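Organic hydroperoxide resistance protein (PDB 1USP) probably detoxifies organic hydroperoxides by reducing them with a pair of reactive cysteines, as other members of the OsmC/Ohr family do. Local coordinates at residues A[59-64]-A[115-120]. Residues are numbered along the deposited sequence; the frame is centred on the assembly and turned at random.
Sequences QGALGV and HAAHEV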
loop_
_atom_site.group_PDB
_atom_site.type_symbol
_atom_site.label_atom_id
_atom_site.label_comp_id
_atom_site.label_asym_id
_atom_site.label_seq_id
_atom_site.Cartn_x
_atom_site.Cartn_y
_atom_site.Cartn_z
ATOM N N GLN A 59 -3.602 12.265 3.728
ATOM C CA GLN A 59 -4.561 13.280 3.316
ATOM C C GLN A 59 -5.924 13.069 3.975
ATOM O O GLN A 59 -6.557 14.037 4.396
ATOM C CB GLN A 59 -4.703 13.326 1.785
ATOM C CG GLN A 59 -3.586 14.094 1.094
ATOM C CD GLN A 59 -3.714 15.620 1.249
ATOM O OE1 GLN A 59 -4.580 16.102 1.978
ATOM N NE2 GLN A 59 -2.848 16.369 0.561
ATOM N N GLY A 60 -6.367 11.818 4.076
ATOM C CA GLY A 60 -7.588 11.491 4.803
ATOM C C GLY A 60 -7.452 11.834 6.276
ATOM O O GLY A 60 -8.369 12.403 6.900
ATOM N N ALA A 61 -6.287 11.521 6.835
ATOM C CA ALA A 61 -6.001 11.846 8.235
ATOM C C ALA A 61 -6.006 13.363 8.482
ATOM O O ALA A 61 -6.444 13.826 9.538
ATOM C CB ALA A 61 -4.709 11.259 8.645
ATOM N N LEU A 62 -5.513 14.136 7.525
ATOM C CA LEU A 62 -5.591 15.589 7.634
ATOM C C LEU A 62 -7.039 16.047 7.645
ATOM O O LEU A 62 -7.375 17.013 8.322
ATOM C CB LEU A 62 -4.849 16.270 6.494
ATOM C CG LEU A 62 -3.328 16.188 6.638
ATOM C CD1 LEU A 62 -2.666 16.542 5.332
ATOM C CD2 LEU A 62 -2.855 17.098 7.766
ATOM N N GLY A 63 -7.881 15.353 6.885
ATOM C CA GLY A 63 -9.312 15.611 6.864
ATOM C C GLY A 63 -9.934 15.368 8.220
ATOM O O GLY A 63 -10.713 16.189 8.704
ATOM N N VAL A 64 -9.554 14.252 8.844
ATOM C CA VAL A 64 -10.044 13.870 10.163
ATOM C C VAL A 64 -9.607 14.890 11.207
ATOM O O VAL A 64 -10.398 15.274 12.061
ATOM C CB VAL A 64 -9.526 12.469 10.582
ATOM C CG1 VAL A 64 -9.791 12.203 12.065
ATOM C CG2 VAL A 64 -10.178 11.385 9.731
ATOM N N HIS A 115 2.290 15.690 12.534
ATOM C CA HIS A 115 2.301 14.800 13.695
ATOM C C HIS A 115 0.903 14.289 14.017
ATOM O O HIS A 115 0.716 13.111 14.341
ATOM C CB HIS A 115 2.921 15.516 14.898
ATOM C CG HIS A 115 4.401 15.697 14.784
ATOM N ND1 HIS A 115 5.298 14.774 15.263
ATOM C CD2 HIS A 115 5.142 16.679 14.220
ATOM C CE1 HIS A 115 6.527 15.199 15.040
ATOM N NE2 HIS A 115 6.462 16.351 14.403
ATOM N N ALA A 116 -0.076 15.177 13.900
ATOM C CA ALA A 116 -1.476 14.846 14.108
ATOM C C ALA A 116 -1.974 13.775 13.136
ATOM O O ALA A 116 -2.644 12.819 13.529
ATOM C CB ALA A 116 -2.323 16.115 13.976
ATOM N N ALA A 117 -1.643 13.946 11.866
ATOM C CA ALA A 117 -1.966 12.979 10.845
ATOM C C ALA A 117 -1.271 11.655 11.112
ATOM O O ALA A 117 -1.866 10.609 10.923
ATOM C CB ALA A 117 -1.573 13.505 9.494
ATOM N N HIS A 118 -0.022 11.713 11.569
ATOM C CA HIS A 118 0.764 10.511 11.827
ATOM C C HIS A 118 0.174 9.656 12.950
ATOM O O HIS A 118 0.321 8.430 12.964
ATOM C CB HIS A 118 2.211 10.870 12.168
ATOM C CG HIS A 118 3.137 9.690 12.169
ATOM N ND1 HIS A 118 3.710 9.184 13.320
ATOM C CD2 HIS A 118 3.581 8.908 11.159
ATOM C CE1 HIS A 118 4.487 8.162 13.006
ATOM N NE2 HIS A 118 4.421 7.971 11.703
ATOM N N GLU A 119 -0.464 10.328 13.895
ATOM C CA GLU A 119 -1.095 9.683 15.021
ATOM C C GLU A 119 -2.354 8.960 14.563
ATOM O O GLU A 119 -2.671 7.909 15.079
ATOM C CB GLU A 119 -1.439 10.716 16.102
ATOM C CG GLU A 119 -2.281 10.146 17.234
ATOM C CD GLU A 119 -1.604 10.190 18.584
ATOM O OE1 GLU A 119 -0.385 9.937 18.657
ATOM O OE2 GLU A 119 -2.307 10.451 19.590
ATOM N N VAL A 120 -3.057 9.536 13.590
ATOM C CA VAL A 120 -4.357 9.030 13.150
ATOM C C VAL A 120 -4.270 8.001 12.013
ATOM O O VAL A 120 -5.020 7.024 11.987
ATOM C CB VAL A 120 -5.269 10.213 12.730
ATOM C CG1 VAL A 120 -6.466 9.738 11.925
ATOM C CG2 VAL A 120 -5.714 10.964 13.955
#
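The flat group at this crossing is the peptide that follows Ala117, and the methyl of Ala61 comes to its oxygen: Ala61 CB is 3.7 Å from Ala117 O. The methyl lies beside the oxygen rather than over the carbonyl carbon, and it also meets the backbone at Ala117 CA, 3.9 Å away. The two alanine methyls touch as well, with Ala61 CB and Ala117 CB 3.9 Å apart; the side chain of Ala117 also touches Phe58, the residue just before 59-64. Leu62 starts out away from the partner helix, but its CG lies anti to the carbonyl carbon (chi1 -74°) and CD1 runs on extended, which leaves the CD2 branch to reach Ala117 CB at 4.2 Å. With alanine facing alanine at the crossing, the axes of the short segments 59-64 and 115-120 come within 8.4 Å at 105°, nearly at right angles. In this OsmC/Ohr fold the long helix 46-68 and helix 107-120 each bring a cysteine to the same region: Cys57 precedes the first segment, Cys121 directly follows the second, and the two are seen joined as a disulfide. The packing thus lies beside the probable peroxide-reducing centre, and a glycerol lies near the Ala61 side chain. Val120 closes the other end of the interface. Its CG1, anti to the backbone N (chi1 165°), sits 4.0 Å from Ala61 CB, and the same methyl lies 4.1 Å from Val64 CG1, the two valines slanting across one another. Val120 also packs on an aromatic side chain of the neighbouring subunit, whose backbone accepts a hydrogen bond from Gln59 NE2.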